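Local coordinates for cysteine synthase (Fusobacterium nucleatum subsp. nucleatum strain ATCC 25586, PDB 5XEM), which probably makes L-cysteine and acetate from O-acetyl-L-serine and hydrogen sulfide with the help of pyridoxal 5'-phosphate, and also produces hydrogen sulfide, at residues Lys46-Leu51 and Tyr157-Glu162; Lys191-Glu194 and Lys200-Pro203. All blocks are in the same frame, centred on the assembly; numbering follows the deposited sequence.

Contact 1: Lys46-Leu51 and Tyr157-Glu162; sequences KDRIAL and YETTAE. With PLP (pyridoxal-5'-phosphate), chain D.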
loop_
_atom_site.group_PDB
_atom_site.type_symbol
_atom_site.label_atom_id
_atom_site.label_comp_id
_atom_site.label_asym_id
_atom_site.label_seq_id
_atom_site.Cartn_x
_atom_site.Cartn_y
_atom_site.Cartn_z
ATOM N N LYS A 46 -9.879 -7.577 -2.657
ATOM C CA LYS A 46 -9.889 -8.986 -3.082
ATOM C C LYS A 46 -9.118 -9.885 -2.143
ATOM O O LYS A 46 -9.401 -11.093 -2.077
ATOM C CB LYS A 46 -9.425 -9.153 -4.538
ATOM C CG LYS A 46 -10.291 -8.423 -5.556
ATOM C CD LYS A 46 -11.760 -8.814 -5.443
ATOM C CE LYS A 46 -12.482 -8.688 -6.785
ATOM N NZ LYS A 46 -13.723 -9.503 -6.918
ATOM N N ASP A 47 -8.241 -9.297 -1.315
ATOM C CA ASP A 47 -7.616 -10.053 -0.248
ATOM C C ASP A 47 -8.718 -10.766 0.589
ATOM O O ASP A 47 -8.529 -11.914 1.051
ATOM C CB ASP A 47 -6.883 -9.118 0.719
ATOM C CG ASP A 47 -5.558 -8.601 0.215
ATOM O OD1 ASP A 47 -5.237 -8.797 -0.981
ATOM O OD2 ASP A 47 -4.833 -7.974 1.046
ATOM N N ARG A 48 -9.833 -10.072 0.845
ATOM C CA ARG A 48 -10.917 -10.644 1.671
ATOM C C ARG A 48 -11.512 -11.906 1.044
ATOM O O ARG A 48 -11.751 -12.916 1.750
ATOM C CB ARG A 48 -12.060 -9.661 1.911
ATOM C CG ARG A 48 -11.704 -8.428 2.694
ATOM C CD ARG A 48 -12.857 -7.455 2.687
ATOM N NE ARG A 48 -12.561 -6.172 3.294
ATOM C CZ ARG A 48 -12.756 -5.825 4.566
ATOM N NH1 ARG A 48 -13.184 -6.717 5.471
ATOM N NH2 ARG A 48 -12.460 -4.608 4.954
ATOM N N ILE A 49 -11.750 -11.860 -0.267
ATOM C CA ILE A 49 -12.346 -13.008 -0.973
ATOM C C ILE A 49 -11.340 -14.111 -1.240
ATOM O O ILE A 49 -11.692 -15.302 -1.173
ATOM C CB ILE A 49 -13.167 -12.616 -2.251
ATOM C CG1 ILE A 49 -12.322 -12.331 -3.507
ATOM C CG2 ILE A 49 -14.148 -11.492 -1.915
ATOM C CD1 ILE A 49 -13.167 -12.349 -4.802
ATOM N N ALA A 50 -10.088 -13.736 -1.526
ATOM C CA ALA A 50 -9.019 -14.715 -1.651
ATOM C C ALA A 50 -8.909 -15.546 -0.367
ATOM O O ALA A 50 -8.833 -16.770 -0.416
ATOM C CB ALA A 50 -7.696 -14.023 -1.958
ATOM N N LEU A 51 -8.894 -14.856 0.769
ATOM C CA LEU A 51 -8.783 -15.528 2.051
ATOM C C LEU A 51 -9.977 -16.433 2.295
ATOM O O LEU A 51 -9.809 -17.607 2.634
ATOM C CB LEU A 51 -8.695 -14.533 3.187
ATOM C CG LEU A 51 -8.472 -15.136 4.579
ATOM C CD1 LEU A 51 -7.207 -15.989 4.609
ATOM C CD2 LEU A 51 -8.444 -14.033 5.623
ATOM N N TYR A 157 -20.238 -9.692 3.137
ATOM C CA TYR A 157 -21.405 -9.759 4.044
ATOM C C TYR A 157 -20.949 -9.849 5.505
ATOM O O TYR A 157 -21.520 -9.174 6.376
ATOM C CB TYR A 157 -22.241 -10.961 3.649
ATOM C CG TYR A 157 -23.445 -11.254 4.507
ATOM C CD1 TYR A 157 -24.681 -10.700 4.203
ATOM C CD2 TYR A 157 -23.363 -12.166 5.570
ATOM C CE1 TYR A 157 -25.810 -11.000 4.966
ATOM C CE2 TYR A 157 -24.477 -12.468 6.343
ATOM C CZ TYR A 157 -25.698 -11.886 6.025
ATOM O OH TYR A 157 -26.818 -12.183 6.768
ATOM N N GLU A 158 -19.914 -10.653 5.744
ATOM C CA GLU A 158 -19.374 -10.933 7.088
ATOM C C GLU A 158 -18.436 -9.907 7.675
ATOM O O GLU A 158 -18.388 -9.759 8.899
ATOM C CB GLU A 158 -18.686 -12.297 7.101
ATOM C CG GLU A 158 -19.715 -13.410 6.918
ATOM C CD GLU A 158 -19.111 -14.784 6.813
ATOM O OE1 GLU A 158 -17.868 -14.910 6.864
ATOM O OE2 GLU A 158 -19.886 -15.747 6.649
ATOM N N THR A 159 -17.665 -9.223 6.841
ATOM C CA THR A 159 -16.597 -8.373 7.361
ATOM C C THR A 159 -16.785 -6.966 6.878
ATOM O O THR A 159 -17.088 -6.101 7.693
ATOM C CB THR A 159 -15.207 -8.955 7.046
ATOM O OG1 THR A 159 -15.019 -9.021 5.628
ATOM C CG2 THR A 159 -15.118 -10.386 7.668
ATOM N N THR A 160 -16.721 -6.745 5.560
ATOM C CA THR A 160 -16.797 -5.376 4.994
ATOM C C THR A 160 -17.994 -4.574 5.512
ATOM O O THR A 160 -17.864 -3.423 6.014
ATOM C CB THR A 160 -16.851 -5.444 3.449
ATOM O OG1 THR A 160 -15.811 -6.301 2.976
ATOM C CG2 THR A 160 -16.644 -4.058 2.830
ATOM N N ALA A 161 -19.173 -5.164 5.376
ATOM C CA ALA A 161 -20.421 -4.526 5.837
ATOM C C ALA A 161 -20.451 -4.254 7.345
ATOM O O ALA A 161 -20.912 -3.186 7.767
ATOM C CB ALA A 161 -21.640 -5.350 5.445
ATOM N N GLU A 162 -19.964 -5.200 8.127
ATOM C CA GLU A 162 -19.919 -5.039 9.585
ATOM C C GLU A 162 -19.005 -3.910 10.007
ATOM O O GLU A 162 -19.311 -3.189 10.962
ATOM C CB GLU A 162 -19.547 -6.343 10.291
ATOM C CG GLU A 162 -20.591 -7.451 10.169
ATOM C CD GLU A 162 -21.903 -7.193 10.928
ATOM O OE1 GLU A 162 -22.012 -6.200 11.679
ATOM O OE2 GLU A 162 -22.855 -7.986 10.752
HETATM N N1 PLP D . -12.299 -2.408 -8.795
HETATM C C2 PLP D . -11.183 -3.135 -8.966
HETATM C C2A PLP D . -9.819 -2.444 -8.976
HETATM C C3 PLP D . -11.245 -4.533 -9.111
HETATM O O3 PLP D . -10.103 -5.248 -9.266
HETATM C C4 PLP D . -12.479 -5.178 -9.096
HETATM C C4A PLP D . -12.593 -6.685 -9.255
HETATM C C5 PLP D . -13.622 -4.388 -8.912
HETATM C C6 PLP D . -13.491 -3.010 -8.756
HETATM C C5A PLP D . -15.017 -4.971 -8.862
HETATM O O4P PLP D . -15.207 -5.720 -7.609
HETATM P P PLP D . -16.214 -6.988 -7.484
HETATM O O1P PLP D . -16.369 -7.330 -6.108
HETATM O O2P PLP D . -15.600 -8.005 -8.315
HETATM O O3P PLP D . -17.454 -6.516 -8.158
#

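Contact 2: Lys191-Glu194 and Lys200-Pro203; sequences KLKE and KTFP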
loop_
_atom_site.group_PDB
_atom_site.type_symbol
_atom_site.label_atom_id
_atom_site.label_comp_id
_atom_site.label_asym_id
_atom_site.label_seq_id
_atom_site.Cartn_x
_atom_site.Cartn_y
_atom_site.Cartn_z
ATOM N N LYS A 191 -25.996 -7.373 3.637
ATOM C CA LYS A 191 -25.879 -7.210 5.076
ATOM C C LYS A 191 -26.422 -5.877 5.533
ATOM O O LYS A 191 -27.175 -5.803 6.520
ATOM C CB LYS A 191 -24.435 -7.403 5.562
ATOM C CG LYS A 191 -24.197 -7.044 7.033
ATOM C CD LYS A 191 -25.029 -7.836 8.033
ATOM C CE LYS A 191 -24.661 -9.307 8.088
ATOM N NZ LYS A 191 -23.284 -9.597 8.561
ATOM N N LEU A 192 -26.058 -4.821 4.827
ATOM C CA LEU A 192 -26.477 -3.490 5.209
ATOM C C LEU A 192 -28.018 -3.351 5.196
ATOM O O LEU A 192 -28.590 -2.747 6.107
ATOM C CB LEU A 192 -25.854 -2.444 4.285
ATOM C CG LEU A 192 -24.329 -2.231 4.380
ATOM C CD1 LEU A 192 -23.881 -1.155 3.380
ATOM C CD2 LEU A 192 -23.893 -1.920 5.800
ATOM N N LYS A 193 -28.660 -3.913 4.174
ATOM C CA LYS A 193 -30.110 -3.849 4.040
ATOM C C LYS A 193 -30.822 -4.739 5.065
ATOM O O LYS A 193 -31.966 -4.447 5.447
ATOM C CB LYS A 193 -30.541 -4.202 2.614
ATOM C CG LYS A 193 -30.480 -3.001 1.703
ATOM C CD LYS A 193 -30.967 -3.253 0.281
ATOM C CE LYS A 193 -31.204 -1.913 -0.395
ATOM N NZ LYS A 193 -31.479 -1.922 -1.863
ATOM N N GLU A 194 -30.161 -5.793 5.530
ATOM C CA GLU A 194 -30.712 -6.581 6.644
ATOM C C GLU A 194 -30.755 -5.784 7.945
ATOM O O GLU A 194 -31.736 -5.869 8.681
ATOM C CB GLU A 194 -29.956 -7.876 6.846
ATOM C CG GLU A 194 -30.321 -8.919 5.818
ATOM C CD GLU A 194 -29.420 -10.127 5.842
ATOM O OE1 GLU A 194 -28.509 -10.221 6.692
ATOM O OE2 GLU A 194 -29.646 -11.019 5.004
ATOM N N LYS A 200 -30.182 2.884 0.944
ATOM C CA LYS A 200 -30.122 2.733 -0.510
ATOM C C LYS A 200 -28.730 2.175 -0.898
ATOM O O LYS A 200 -27.710 2.651 -0.389
ATOM C CB LYS A 200 -30.377 4.075 -1.209
ATOM C CG LYS A 200 -31.726 4.755 -0.876
ATOM C CD LYS A 200 -32.909 3.931 -1.351
ATOM C CE LYS A 200 -34.246 4.623 -1.044
ATOM N NZ LYS A 200 -34.723 4.311 0.348
ATOM N N THR A 201 -28.707 1.176 -1.781
ATOM C CA THR A 201 -27.463 0.528 -2.217
ATOM C C THR A 201 -27.383 0.509 -3.747
ATOM O O THR A 201 -28.346 0.052 -4.413
ATOM C CB THR A 201 -27.353 -0.900 -1.641
ATOM O OG1 THR A 201 -28.461 -1.706 -2.088
ATOM C CG2 THR A 201 -27.336 -0.879 -0.104
ATOM N N PHE A 202 -26.269 1.024 -4.295
ATOM C CA PHE A 202 -26.127 1.188 -5.735
ATOM C C PHE A 202 -24.809 0.605 -6.262
ATOM O O PHE A 202 -23.750 1.002 -5.770
ATOM C CB PHE A 202 -26.149 2.660 -6.129
ATOM C CG PHE A 202 -27.356 3.424 -5.636
ATOM C CD1 PHE A 202 -27.332 4.056 -4.407
ATOM C CD2 PHE A 202 -28.489 3.542 -6.431
ATOM C CE1 PHE A 202 -28.433 4.762 -3.956
ATOM C CE2 PHE A 202 -29.596 4.261 -5.982
ATOM C CZ PHE A 202 -29.563 4.878 -4.757
ATOM N N PRO A 203 -24.892 -0.282 -7.279
ATOM C CA PRO A 203 -23.737 -0.696 -8.043
ATOM C C PRO A 203 -23.386 0.348 -9.098
ATOM O O PRO A 203 -24.281 1.101 -9.557
ATOM C CB PRO A 203 -24.216 -1.993 -8.689
ATOM C CG PRO A 203 -25.654 -1.730 -8.984
ATOM C CD PRO A 203 -26.130 -0.830 -7.875
#

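Contact 1: Lys46-Leu51 and Tyr157-Glu162
The guanidinium of Arg48 meets two threonines of helix 151-167 in different ways: Thr160 OG1 lies over one face, 3.1 Å above the plane and offset toward its rim, while Thr159 OG1 sits at the edge. The edge contact is a bent hydrogen bond, Arg48 NH1 to Thr159 OG1, 2.9 Å long with an N-H...O angle of 132° and the oxygen tilted 21° from the plane. Arg48 NE lies 3.3 Å from Thr160 OG1 but at too poor an angle to bond, and the oxygen rests mainly against CD. Arginine suits the place because its long chain, extended from CG to NE (chi3 -174°), carries several donors between the helices. NE and NH2 form salt bridges to Glu37 and Glu163, which probably offset the buried charge and help to fix the rotation of the group. Each threonine hydroxyl also bonds within its own helix, Thr159 OG1 to Ala155 O and Thr160 OG1 to His156 ND1. Lys46 NZ donates a 2.8 Å hydrogen bond to PLP O2P. The lanthionine-PLP Schiff base has replaced the predicted link to this lysine, in the cofactor site of a fold-type II PLP enzyme, the fold of this family.

Contact 2: Lys191-Glu194 and Lys200-Pro203
Lys193 reaches from helix 183-195 to Thr201 on strand 200-206, and the two side chains carry the contact. One turn of the helix begins with Lys191, whose amine forms a salt bridge with Glu162 of helix 151-167, and continues with Leu192, which directs its CB toward the strand and packs on Phe175 and on Ala161 and Leu165. Next comes Lys193: its chain, straight beyond CG (chi2 -177°), crosses the Thr201 side chain at a slant and brings NZ to OG1. NZ donates a 3.0 Å hydrogen bond to Thr201 OG1, and Lys193 CE lies 3.2 Å from the same oxygen. Helix and strand here belong to the beta-alpha-beta unit of strand 174-178, helix 183-195 and strand 200-206, in which the helix packs on the parallel part of the mixed sheet. The amine of Lys193 has stronger company in Asp242, a salt bridge, and the Asp242 carboxylate in turn accepts a hydrogen bond from Thr201 N. Threonine fits this buried strand position: OG1 accepts a hydrogen bond from the lysine amine, CG2 lies 4.0 Å from Lys193 CE, and the side chain also packs on Phe185 and Ala189 of the same helix.

Overall arrangement
From the N terminus the chain enters helix 46-60, passes through the four-stranded parallel sheet and its helices, and returns in helix 151-167, where contact 1 closes a loop of 105 intervening residues. It then runs through strand 174-178 into helix 183-195 and turns back through four residues to strand 200-206, closing contact 2. The two loops follow in series, neither nesting nor crossing. Contact 1 joins two helices near the cofactor; contact 2 joins a helix to the six-stranded mixed sheet. Helix 151-167 links them directly, with Ala161 CB packing on Lys191 CG at 3.5 Å.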